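Local atomic coordinates of dally-like protein (Drosophila melanogaster, PDB entry 3ODN), a protein that probably acts as a cell-surface heparan sulfate proteoglycan of the glypican family, with a protein core that includes a region important for Hedgehog signaling. Residues 75-80 and 205-210; 116-121 and 295-300; 159-164 and 314-319; 270-275 and 494-499; 433-436 and 441-444. The protein carries 2 engineered substitutions. All coordinates share one frame; numbering follows the deposited sequence.

The five contacts are strung along an elongated, all-helical glypican core. Interaction 1, near the middle, joins helices 48-106 and 182-214; interaction 4, its centre about 18 Å away, joins helices 260-281 and 479-496. Interaction 2 ties helix 115-131 to helix 293-306, about 35 Å from interaction 1 between centres, and interaction 3, between helix 308-318 and the loop leading into helix 163-176, lies about 24 Å from interaction 2. Interaction 5, in a loop, sits on the opposite side of the chain's centre from both, about 89 Å from interaction 3. Along the chain interactions 1, 2 and 3 interlock, whereas interaction 5 is nested within interaction 4, so distant sequence is woven into one rod.

Interaction 1 (75-80 and 205-210); sequences GILGSK and TTASEV
Two helices of the glypican alpha-helical bundle run roughly antiparallel here, helix 48-106 meeting helix 182-214 at an angle of 150° between segments 75-80 and 205-210. The axes of the two segments come within 8.0 Å, a close approach made possible by small residues, with G78 facing S208. The two CA atoms of this pair are 5.2 Å apart, and S208 lays its side chain directly against the glycine backbone: its OG is 3.4 Å from G78 CA. The hydroxyl takes this place because it stands opposite the backbone N about the first torsion (chi1 165°). It is equally near G78 N, but the angle is too poor for a hydrogen bond, so the meeting is one of van der Waals contact. A CB on G78 would probably collide with this hydroxyl as it now stands, in keeping with a glycine at this close approach. Beside this glycine-serine pair, L77 adds an apolar flank. Its CB lies 3.9 Å from S208 CB, while its CD1 reaches A207 CB more loosely at 4.4 Å; W266 of helix 260-281 touches both L77 and A207. The carbonyl of S208 is also hydrogen-bonded to S74 OG, just before segment 75-80, a second link between the two helices, and T205 OG1 also meets K85 NZ. On the flank where T205 lies, a water bridges the helices: it donates to G78 O at 2.6 Å and sits 3.3 Å from T205 OG1.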
# COMPACT_ATOMS: atom_id res chain seq x y z
N GLY A 75 -13.59 2.08 5.63
CA GLY A 75 -14.06 3.20 4.83
C GLY A 75 -12.98 4.22 4.55
O GLY A 75 -12.76 4.60 3.39
N ILE A 76 -12.27 4.68 5.62
CA ILE A 76 -11.18 5.66 5.50
C ILE A 76 -10.03 5.11 4.63
O ILE A 76 -9.52 5.83 3.77
CB ILE A 76 -10.71 6.21 6.88
CG1 ILE A 76 -11.77 7.19 7.45
CG2 ILE A 76 -9.30 6.86 6.79
CD1 ILE A 76 -11.53 7.73 8.89
N LEU A 77 -9.68 3.84 4.82
CA LEU A 77 -8.62 3.17 4.08
C LEU A 77 -8.94 3.02 2.58
O LEU A 77 -8.07 3.27 1.75
CB LEU A 77 -8.26 1.83 4.72
CG LEU A 77 -7.54 1.87 6.08
CD1 LEU A 77 -7.22 0.50 6.54
CD2 LEU A 77 -6.24 2.68 6.02
N GLY A 78 -10.18 2.64 2.27
CA GLY A 78 -10.64 2.46 0.90
C GLY A 78 -10.79 3.74 0.11
O GLY A 78 -10.43 3.80 -1.07
N SER A 79 -11.34 4.79 0.76
CA SER A 79 -11.55 6.10 0.16
C SER A 79 -10.23 6.78 -0.17
O SER A 79 -10.12 7.39 -1.23
CB SER A 79 -12.41 6.98 1.06
OG SER A 79 -11.67 7.46 2.17
N LYS A 80 -9.23 6.64 0.72
CA LYS A 80 -7.87 7.18 0.59
C LYS A 80 -7.05 6.42 -0.47
O LYS A 80 -6.16 7.01 -1.09
CB LYS A 80 -7.13 7.15 1.95
CG LYS A 80 -7.58 8.25 2.93
CD LYS A 80 -7.05 9.62 2.54
CE LYS A 80 -7.93 10.74 3.00
NZ LYS A 80 -7.66 11.12 4.41
N THR A 205 -6.16 -0.90 -0.64
CA THR A 205 -7.44 -1.39 -1.16
C THR A 205 -7.75 -2.75 -0.51
O THR A 205 -8.79 -2.89 0.13
CB THR A 205 -7.42 -1.35 -2.72
OG1 THR A 205 -7.35 0.01 -3.13
CG2 THR A 205 -8.65 -1.96 -3.37
N THR A 206 -6.81 -3.71 -0.60
CA THR A 206 -6.94 -5.05 -0.02
C THR A 206 -6.99 -5.03 1.51
O THR A 206 -7.48 -5.99 2.08
CB THR A 206 -5.84 -5.99 -0.52
OG1 THR A 206 -4.58 -5.49 -0.11
CG2 THR A 206 -5.87 -6.18 -2.03
N ALA A 207 -6.46 -3.99 2.19
CA ALA A 207 -6.52 -3.91 3.66
C ALA A 207 -7.96 -3.58 4.02
O ALA A 207 -8.58 -4.29 4.83
CB ALA A 207 -5.59 -2.82 4.18
N SER A 208 -8.50 -2.53 3.36
CA SER A 208 -9.87 -2.03 3.46
C SER A 208 -10.87 -3.14 3.15
O SER A 208 -11.88 -3.28 3.85
CB SER A 208 -10.04 -0.86 2.49
OG SER A 208 -11.41 -0.55 2.28
N GLU A 209 -10.56 -3.96 2.14
CA GLU A 209 -11.36 -5.09 1.68
C GLU A 209 -11.36 -6.21 2.70
O GLU A 209 -12.43 -6.65 3.10
CB GLU A 209 -10.82 -5.62 0.34
CG GLU A 209 -11.23 -4.85 -0.91
CD GLU A 209 -10.54 -5.32 -2.19
OE1 GLU A 209 -9.68 -6.23 -2.11
OE2 GLU A 209 -10.86 -4.78 -3.27
N VAL A 210 -10.17 -6.68 3.11
CA VAL A 210 -9.99 -7.77 4.07
C VAL A 210 -10.61 -7.44 5.44
O VAL A 210 -11.16 -8.34 6.09
CB VAL A 210 -8.51 -8.23 4.09
CG1 VAL A 210 -8.19 -9.06 5.31
CG2 VAL A 210 -8.18 -9.03 2.84
O HOH W 1 -10.18 1.48 -2.29

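Interaction 2 (116-121 and 295-300); sequences YVFSDL and IKISEA
This is a small, wholly apolar contact buried between helices 115-131 and 293-306 of the glypican helical bundle, where one isoleucine meets a phenylalanine and a leucine. The backbones stay well apart, with the CA atoms of F118 and I297 separated by 9.9 Å, so the side chains alone span the gap. Those of F118 and I297 pass alongside one another, pointing opposite ways. I297 divides its two branches between the partners: CG2 comes to the edge of the F118 ring, near the ring plane, at 4.1 Å from CE2, whereas the longer branch goes to the leucine. That division follows from the first torsion of I297 (chi1 -60°), which sets CG1 opposite the carbonyl carbon and CG2 opposite the backbone N. Further aromatic rings meet F118, those of F99 and F103 on helix 48-106 and of Y111, and I297 also touches F99 and F103, so the contact belongs to a larger hydrophobic core. L121 is packed in addition against V139 and M140 of helix 136-155. It receives the far end of the isoleucine methyl to methyl, CD2 of L121 lying 4.3 Å from CD1 of I297.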
# COMPACT_ATOMS: atom_id res chain seq x y z
N TYR A 116 4.87 8.99 -31.52
CA TYR A 116 4.32 7.68 -31.14
C TYR A 116 5.25 6.89 -30.21
O TYR A 116 4.77 6.19 -29.33
CB TYR A 116 3.96 6.87 -32.40
CG TYR A 116 5.14 6.30 -33.16
CD1 TYR A 116 5.78 7.03 -34.16
CD2 TYR A 116 5.59 4.99 -32.92
CE1 TYR A 116 6.85 6.49 -34.88
CE2 TYR A 116 6.65 4.44 -33.64
CZ TYR A 116 7.28 5.20 -34.62
OH TYR A 116 8.31 4.64 -35.35
N VAL A 117 6.57 7.01 -30.40
CA VAL A 117 7.60 6.36 -29.60
C VAL A 117 7.44 6.84 -28.16
O VAL A 117 7.42 6.04 -27.23
CB VAL A 117 9.01 6.69 -30.17
CG1 VAL A 117 10.13 6.07 -29.34
CG2 VAL A 117 9.13 6.27 -31.64
N PHE A 118 7.31 8.16 -27.99
CA PHE A 118 7.14 8.78 -26.69
C PHE A 118 5.72 8.57 -26.15
O PHE A 118 5.57 8.32 -24.96
CB PHE A 118 7.51 10.28 -26.76
CG PHE A 118 8.89 10.54 -27.29
CD1 PHE A 118 9.10 10.94 -28.60
CD2 PHE A 118 10.00 10.40 -26.46
CE1 PHE A 118 10.38 11.22 -29.08
CE2 PHE A 118 11.28 10.66 -26.94
CZ PHE A 118 11.47 11.06 -28.25
N SER A 119 4.69 8.62 -27.02
CA SER A 119 3.31 8.42 -26.58
C SER A 119 3.07 6.94 -26.17
O SER A 119 2.41 6.71 -25.16
CB SER A 119 2.29 9.00 -27.57
OG SER A 119 1.78 8.06 -28.51
N ASP A 120 3.73 5.98 -26.86
CA ASP A 120 3.69 4.53 -26.55
C ASP A 120 4.34 4.26 -25.19
O ASP A 120 3.96 3.30 -24.53
CB ASP A 120 4.43 3.68 -27.62
CG ASP A 120 3.67 3.45 -28.91
OD1 ASP A 120 2.45 3.75 -28.95
OD2 ASP A 120 4.31 3.02 -29.91
N LEU A 121 5.35 5.07 -24.82
CA LEU A 121 6.02 4.96 -23.53
C LEU A 121 5.03 5.35 -22.44
O LEU A 121 4.85 4.58 -21.51
CB LEU A 121 7.29 5.84 -23.47
CG LEU A 121 8.15 5.65 -22.20
CD1 LEU A 121 8.79 4.29 -22.18
CD2 LEU A 121 9.19 6.75 -22.05
N ILE A 295 12.68 16.53 -18.97
CA ILE A 295 14.04 17.05 -18.73
C ILE A 295 15.06 15.91 -18.76
O ILE A 295 16.10 16.06 -19.37
CB ILE A 295 14.10 17.89 -17.41
CG1 ILE A 295 13.29 19.20 -17.53
CG2 ILE A 295 15.54 18.18 -16.96
CD1 ILE A 295 12.32 19.46 -16.37
N LYS A 296 14.74 14.76 -18.12
CA LYS A 296 15.64 13.58 -18.10
C LYS A 296 15.83 12.99 -19.50
O LYS A 296 16.92 12.55 -19.84
CB LYS A 296 15.11 12.51 -17.14
CG LYS A 296 15.05 12.93 -15.68
CD LYS A 296 14.02 12.07 -14.91
CE LYS A 296 14.23 12.03 -13.42
NZ LYS A 296 14.67 10.69 -12.93
N ILE A 297 14.76 12.97 -20.31
CA ILE A 297 14.82 12.42 -21.67
C ILE A 297 15.52 13.40 -22.65
O ILE A 297 16.30 12.94 -23.49
CB ILE A 297 13.47 11.76 -22.12
CG1 ILE A 297 13.12 10.59 -21.17
CG2 ILE A 297 13.51 11.28 -23.61
CD1 ILE A 297 11.78 10.10 -21.24
N SER A 298 15.31 14.73 -22.48
CA SER A 298 15.98 15.76 -23.31
C SER A 298 17.50 15.76 -23.05
O SER A 298 18.30 15.93 -23.98
CB SER A 298 15.40 17.14 -23.03
OG SER A 298 15.76 17.63 -21.75
N GLU A 299 17.89 15.54 -21.78
CA GLU A 299 19.28 15.47 -21.34
C GLU A 299 19.99 14.23 -21.91
O GLU A 299 21.16 14.34 -22.29
CB GLU A 299 19.41 15.64 -19.81
CG GLU A 299 19.22 17.10 -19.40
CD GLU A 299 19.20 17.48 -17.93
OE1 GLU A 299 18.91 16.62 -17.07
OE2 GLU A 299 19.41 18.68 -17.65
N ALA A 300 19.27 13.10 -22.08
CA ALA A 300 19.79 11.89 -22.75
C ALA A 300 19.98 12.18 -24.27
O ALA A 300 20.99 11.77 -24.86
CB ALA A 300 18.81 10.74 -22.56

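Interaction 3 (159-164 and 314-319); sequences YTFDEN and RVFQGC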
# COMPACT_ATOMS: atom_id res chain seq x y z
N TYR A 159 24.70 9.17 -45.12
CA TYR A 159 24.95 7.74 -45.35
C TYR A 159 23.64 6.94 -45.49
O TYR A 159 22.58 7.43 -45.09
CB TYR A 159 25.82 7.16 -44.23
CG TYR A 159 27.19 7.77 -44.12
CD1 TYR A 159 27.44 8.81 -43.22
CD2 TYR A 159 28.26 7.30 -44.88
CE1 TYR A 159 28.71 9.39 -43.12
CE2 TYR A 159 29.53 7.86 -44.78
CZ TYR A 159 29.75 8.91 -43.90
OH TYR A 159 31.01 9.46 -43.79
N THR A 160 23.73 5.73 -46.06
CA THR A 160 22.58 4.85 -46.24
C THR A 160 22.76 3.54 -45.46
O THR A 160 23.84 2.93 -45.50
CB THR A 160 22.15 4.73 -47.72
OG1 THR A 160 20.85 4.12 -47.78
CG2 THR A 160 23.15 3.97 -48.59
N PHE A 161 21.72 3.14 -44.70
CA PHE A 161 21.75 1.95 -43.85
C PHE A 161 20.53 1.07 -44.03
O PHE A 161 19.40 1.52 -43.82
CB PHE A 161 21.87 2.32 -42.36
CG PHE A 161 22.54 3.63 -42.03
CD1 PHE A 161 23.91 3.69 -41.80
CD2 PHE A 161 21.80 4.80 -41.93
CE1 PHE A 161 24.53 4.90 -41.50
CE2 PHE A 161 22.41 6.01 -41.62
CZ PHE A 161 23.77 6.05 -41.41
N ASP A 162 20.78 -0.20 -44.38
CA ASP A 162 19.77 -1.24 -44.55
C ASP A 162 19.46 -1.88 -43.19
O ASP A 162 20.02 -1.45 -42.17
CB ASP A 162 20.23 -2.29 -45.59
CG ASP A 162 21.56 -2.97 -45.30
OD1 ASP A 162 22.55 -2.25 -44.99
OD2 ASP A 162 21.64 -4.22 -45.45
N GLU A 163 18.58 -2.90 -43.17
CA GLU A 163 18.18 -3.65 -41.98
C GLU A 163 19.37 -4.32 -41.27
O GLU A 163 19.42 -4.33 -40.04
CB GLU A 163 17.09 -4.68 -42.34
CG GLU A 163 16.18 -5.03 -41.17
CD GLU A 163 15.21 -6.19 -41.35
OE1 GLU A 163 14.71 -6.39 -42.48
OE2 GLU A 163 14.93 -6.88 -40.34
N ASN A 164 20.31 -4.89 -42.05
CA ASN A 164 21.50 -5.57 -41.53
C ASN A 164 22.44 -4.60 -40.83
O ASN A 164 23.01 -4.97 -39.79
CB ASN A 164 22.25 -6.34 -42.63
CG ASN A 164 21.41 -7.37 -43.35
OD1 ASN A 164 20.88 -8.32 -42.75
ND2 ASN A 164 21.29 -7.22 -44.67
N ARG A 314 32.72 5.52 -33.59
CA ARG A 314 32.72 4.27 -32.83
C ARG A 314 31.82 3.21 -33.48
O ARG A 314 32.12 2.02 -33.39
CB ARG A 314 32.28 4.50 -31.38
CG ARG A 314 33.18 5.43 -30.57
CD ARG A 314 32.37 6.03 -29.43
NE ARG A 314 33.09 7.07 -28.70
CZ ARG A 314 32.57 7.77 -27.70
NH1 ARG A 314 31.31 7.55 -27.31
NH2 ARG A 314 33.29 8.70 -27.08
N VAL A 315 30.73 3.65 -34.14
CA VAL A 315 29.79 2.78 -34.85
C VAL A 315 30.47 2.28 -36.12
O VAL A 315 30.45 1.08 -36.39
CB VAL A 315 28.42 3.47 -35.16
CG1 VAL A 315 27.53 2.59 -36.04
CG2 VAL A 315 27.69 3.86 -33.88
N PHE A 316 31.08 3.21 -36.88
CA PHE A 316 31.77 2.94 -38.15
C PHE A 316 32.91 1.90 -38.07
O PHE A 316 33.12 1.15 -39.03
CB PHE A 316 32.19 4.25 -38.86
CG PHE A 316 31.10 5.09 -39.52
CD1 PHE A 316 29.77 4.66 -39.52
CD2 PHE A 316 31.41 6.30 -40.14
CE1 PHE A 316 28.77 5.43 -40.13
CE2 PHE A 316 30.40 7.06 -40.76
CZ PHE A 316 29.10 6.62 -40.76
N GLN A 317 33.59 1.81 -36.91
CA GLN A 317 34.64 0.82 -36.63
C GLN A 317 34.00 -0.58 -36.43
O GLN A 317 34.56 -1.58 -36.87
CB GLN A 317 35.43 1.21 -35.36
CG GLN A 317 36.40 2.36 -35.55
CD GLN A 317 36.97 2.84 -34.24
OE1 GLN A 317 37.69 2.12 -33.54
NE2 GLN A 317 36.69 4.09 -33.90
N GLY A 318 32.83 -0.60 -35.76
CA GLY A 318 32.05 -1.80 -35.46
C GLY A 318 31.41 -2.47 -36.66
O GLY A 318 31.59 -3.68 -36.85
N CYS A 319 30.64 -1.71 -37.47
CA CYS A 319 29.96 -2.25 -38.65
C CYS A 319 30.71 -1.94 -39.95
O CYS A 319 31.28 -2.85 -40.54
CB CYS A 319 28.49 -1.83 -38.72
SG CYS A 319 27.67 -1.63 -37.11
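Aromatic contact dominates this surface patch, where the ring of F316 drives its edge into the face of Y159. The centroids are 4.9 Å apart and the planes are turned by 75°, a T-shaped pair. F316 leads with two rim atoms: CZ lies 3.7 Å from Y159 CE1, and CE2 is as near to Y159 CZ, so the edge settles off-centre over the tyrosine face, toward its rim. With CG opposite the carbonyl carbon (chi1 -74°), the phenylalanine projects from helix 308-318 toward the loop that carries Y159. A second, looser apolar meeting is edge to edge, CE1 of F316 standing 4.5 Å from CE1 of F161. Rings of F152 and Y165 meet F161 in turn and also touch F316, extending the cluster. An alanine in place of F316 would remove the edge from the tyrosine face and is likely to leave Y159 free to swing away from the helix. Within segment 159-164, N164 ND2 donates to D162 OD2 at 3.1 Å, with an angle of 145° at the hydrogen, and D162 is the N-cap of helix 163-176; N164 OD1 in turn pairs with R167. Close by, C319 forms a disulfide with C168 of helix 163-176. An aromatic cluster beside a covalent bridge thus joins helix 308-318 to helix 163-176 and the loop before it, at one extremity of the elongated, alpha-helical glypican core.

Interaction 4 (270-275 and 494-499); sequences AMAMDK and NAYNGQ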
# COMPACT_ATOMS: atom_id res chain seq x y z
N ALA A 270 1.11 -2.81 8.74
CA ALA A 270 1.33 -1.38 9.03
C ALA A 270 2.82 -1.03 8.99
O ALA A 270 3.19 0.03 8.50
CB ALA A 270 0.74 -1.01 10.37
N MET A 271 3.67 -1.92 9.49
CA MET A 271 5.12 -1.79 9.46
C MET A 271 5.70 -1.81 8.04
O MET A 271 6.65 -1.07 7.77
CB MET A 271 5.77 -2.85 10.34
CG MET A 271 5.44 -2.66 11.79
SD MET A 271 6.48 -3.58 12.94
CE MET A 271 6.11 -5.31 12.50
N ALA A 272 5.13 -2.65 7.15
CA ALA A 272 5.55 -2.76 5.75
C ALA A 272 4.99 -1.57 4.96
O ALA A 272 5.70 -1.04 4.09
CB ALA A 272 5.08 -4.08 5.15
N MET A 273 3.73 -1.14 5.27
CA MET A 273 3.10 0.04 4.64
C MET A 273 3.90 1.29 5.00
O MET A 273 4.04 2.18 4.15
CB MET A 273 1.63 0.24 5.10
CG MET A 273 0.64 -0.55 4.31
SD MET A 273 0.40 -0.05 2.59
CE MET A 273 -0.62 1.38 2.82
N ASP A 274 4.41 1.37 6.25
CA ASP A 274 5.22 2.51 6.68
C ASP A 274 6.59 2.59 6.00
O ASP A 274 7.11 3.68 5.80
CB ASP A 274 5.39 2.54 8.19
CG ASP A 274 5.66 3.95 8.65
OD1 ASP A 274 4.71 4.77 8.64
OD2 ASP A 274 6.84 4.27 8.95
N LYS A 275 7.19 1.44 5.67
CA LYS A 275 8.49 1.41 5.01
C LYS A 275 8.35 1.82 3.55
O LYS A 275 9.16 2.58 3.06
CB LYS A 275 9.20 0.05 5.22
CG LYS A 275 10.57 -0.09 4.52
CD LYS A 275 11.69 0.88 4.99
CE LYS A 275 11.98 0.82 6.47
NZ LYS A 275 13.25 1.50 6.81
N ASN A 494 8.66 -6.65 -1.21
CA ASN A 494 9.30 -6.62 -2.54
C ASN A 494 9.40 -5.22 -3.12
O ASN A 494 10.41 -4.88 -3.73
CB ASN A 494 8.61 -7.58 -3.51
CG ASN A 494 8.77 -9.04 -3.13
OD1 ASN A 494 9.69 -9.44 -2.40
ND2 ASN A 494 7.85 -9.87 -3.60
N ALA A 495 8.36 -4.39 -2.88
CA ALA A 495 8.31 -2.99 -3.28
C ALA A 495 9.31 -2.20 -2.49
O ALA A 495 9.96 -1.34 -3.06
CB ALA A 495 6.90 -2.42 -3.07
N TYR A 496 9.46 -2.45 -1.18
CA TYR A 496 10.45 -1.66 -0.45
C TYR A 496 11.87 -2.09 -0.69
O TYR A 496 12.79 -1.28 -0.53
CB TYR A 496 10.08 -1.31 1.01
CG TYR A 496 10.11 -2.43 2.03
CD1 TYR A 496 11.32 -3.05 2.38
CD2 TYR A 496 9.00 -2.71 2.82
CE1 TYR A 496 11.37 -4.03 3.38
CE2 TYR A 496 9.03 -3.68 3.82
CZ TYR A 496 10.22 -4.34 4.09
OH TYR A 496 10.26 -5.26 5.12
N ASN A 497 12.06 -3.31 -1.19
CA ASN A 497 13.39 -3.81 -1.53
C ASN A 497 13.78 -3.52 -2.98
O ASN A 497 14.88 -3.86 -3.39
CB ASN A 497 13.49 -5.30 -1.22
CG ASN A 497 13.43 -5.61 0.25
OD1 ASN A 497 14.17 -5.06 1.08
ND2 ASN A 497 12.58 -6.57 0.61
N GLY A 498 12.88 -2.87 -3.73
CA GLY A 498 13.09 -2.57 -5.15
C GLY A 498 13.02 -3.80 -6.04
O GLY A 498 13.60 -3.81 -7.13
N GLN A 499 12.35 -4.88 -5.57
CA GLN A 499 12.20 -6.15 -6.28
C GLN A 499 10.85 -6.15 -6.99
O GLN A 499 10.04 -5.25 -6.79
CB GLN A 499 12.26 -7.36 -5.33
CG GLN A 499 13.51 -7.48 -4.47
CD GLN A 499 13.31 -8.53 -3.40
OE1 GLN A 499 13.71 -9.68 -3.56
NE2 GLN A 499 12.65 -8.19 -2.31
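One face of the Y496 ring carries the aliphatic part of K275, and its edge, near the ring plane, looks toward the carbonyl oxygen of A272. K275 CG makes a CH-pi contact, 3.6 Å from the ring centroid of Y496 and 20° off the normal. It lies off-centre, nearest to Y496 CG at 3.4 Å, while K275 CB covers the side of CD2, 3.7 Å away. The lysine chain runs across the tyrosine nearly perpendicular to it. K275 puts CG over the ring by turning it opposite its own backbone N (chi1 178°); bends at the next two torsions then carry the ammonium group away from the tyrosine, to a salt bridge with E278. The contact joins helix 260-281 to the C-terminal end of helix 479-496 within the glypican bundle. That end is closed by a Schellman motif at G498, whose positive phi suits glycine and whose turn is completed by Q499 N bonding to N494 O at 2.7 Å. A serine in place of Y496 would take away the ring and would probably leave the K275 methylenes without the surface they lie on, opening a gap beside A272. At the edge of the ring the closest atom is Y496 CD2, 3.9 Å from A272 O. A272 CB makes a looser apolar contact with Y496 CE2, 4.2 Å away, and also belongs to a patch with L492 of helix 479-496.

Interaction 5 (433-436 and 441-444); sequences ASSS and MCWN
C442 turns its sulfur into the position between its backbone N and carbonyl carbon (chi1 49°), and S435 swings OG opposite its own backbone N (chi1 154°); these rotations set the two side chains facing each other where the chain turns back within a loop. C442 SG comes 3.5 Å from S436 O, a van der Waals approach, while C442 CB stands 4.0 Å from S435 OG. S435 OG also makes a weak hydrogen bond to S436 O, at 3.4 Å, so the oxygen is met by both the hydroxyl and the sulfur. No hydrogen bond links the two segments directly, and their nearest CA atoms, those of S435 and C442, are 6.3 Å apart. What ties both to the fold lies around them: C442 forms a disulfide with C244, and S435 pairs through its backbone with P243 and T245. S434 OG reaches T245 OG1 and the carbonyl of C427. Both segments belong to the long, irregular loop between helices 422-428 and 479-496, held by these links next to the start of helix 245-255, while the C248-C427 disulfide ties helix 422-428 to the same helix, in a part of the protein that has no strands.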
# COMPACT_ATOMS: atom_id res chain seq x y z
N ALA A 433 -19.15 0.89 30.73
CA ALA A 433 -18.63 1.77 31.78
C ALA A 433 -17.92 0.96 32.91
O ALA A 433 -18.16 1.19 34.10
CB ALA A 433 -19.74 2.68 32.34
N SER A 434 -17.03 0.02 32.49
CA SER A 434 -16.25 -0.85 33.36
C SER A 434 -15.35 -0.05 34.29
O SER A 434 -14.84 1.01 33.93
CB SER A 434 -15.46 -1.88 32.55
OG SER A 434 -14.27 -1.32 32.00
N SER A 435 -15.19 -0.53 35.51
CA SER A 435 -14.47 0.12 36.60
C SER A 435 -13.12 -0.55 36.89
O SER A 435 -12.94 -1.72 36.57
CB SER A 435 -15.38 0.16 37.83
OG SER A 435 -14.69 0.21 39.06
N SER A 436 -12.19 0.18 37.49
CA SER A 436 -10.87 -0.37 37.81
C SER A 436 -10.87 -1.31 39.04
O SER A 436 -11.68 -1.20 39.97
CB SER A 436 -9.83 0.75 37.96
OG SER A 436 -8.63 0.28 38.55
N MET A 441 -14.29 -2.66 44.20
CA MET A 441 -15.71 -2.30 44.15
C MET A 441 -16.34 -2.64 42.81
O MET A 441 -17.22 -1.93 42.34
CB MET A 441 -15.89 -0.81 44.48
CG MET A 441 -15.49 -0.42 45.89
SD MET A 441 -16.45 -1.30 47.10
CE MET A 441 -18.10 -0.69 46.70
N CYS A 442 -15.89 -3.71 42.18
CA CYS A 442 -16.44 -4.08 40.89
C CYS A 442 -16.79 -5.56 40.77
O CYS A 442 -16.28 -6.38 41.53
CB CYS A 442 -15.50 -3.62 39.77
SG CYS A 442 -13.76 -4.07 40.02
N TRP A 443 -17.69 -5.89 39.82
CA TRP A 443 -18.09 -7.24 39.47
C TRP A 443 -16.91 -7.97 38.81
O TRP A 443 -16.34 -7.44 37.84
CB TRP A 443 -19.34 -7.22 38.56
CG TRP A 443 -19.71 -8.57 38.00
CD1 TRP A 443 -19.74 -8.93 36.69
CD2 TRP A 443 -20.03 -9.77 38.74
NE1 TRP A 443 -20.05 -10.26 36.56
CE2 TRP A 443 -20.25 -10.80 37.80
CE3 TRP A 443 -20.20 -10.05 40.11
CZ2 TRP A 443 -20.63 -12.09 38.18
CZ3 TRP A 443 -20.56 -11.34 40.49
CH2 TRP A 443 -20.75 -12.35 39.53
N ASN A 444 -16.53 -9.16 39.35
CA ASN A 444 -15.38 -9.97 38.88
C ASN A 444 -15.67 -11.39 38.34
O ASN A 444 -14.72 -12.12 38.05
CB ASN A 444 -14.26 -10.00 39.96
CG ASN A 444 -14.47 -10.93 41.15
OD1 ASN A 444 -15.51 -11.58 41.32
ND2 ASN A 444 -13.46 -11.00 42.01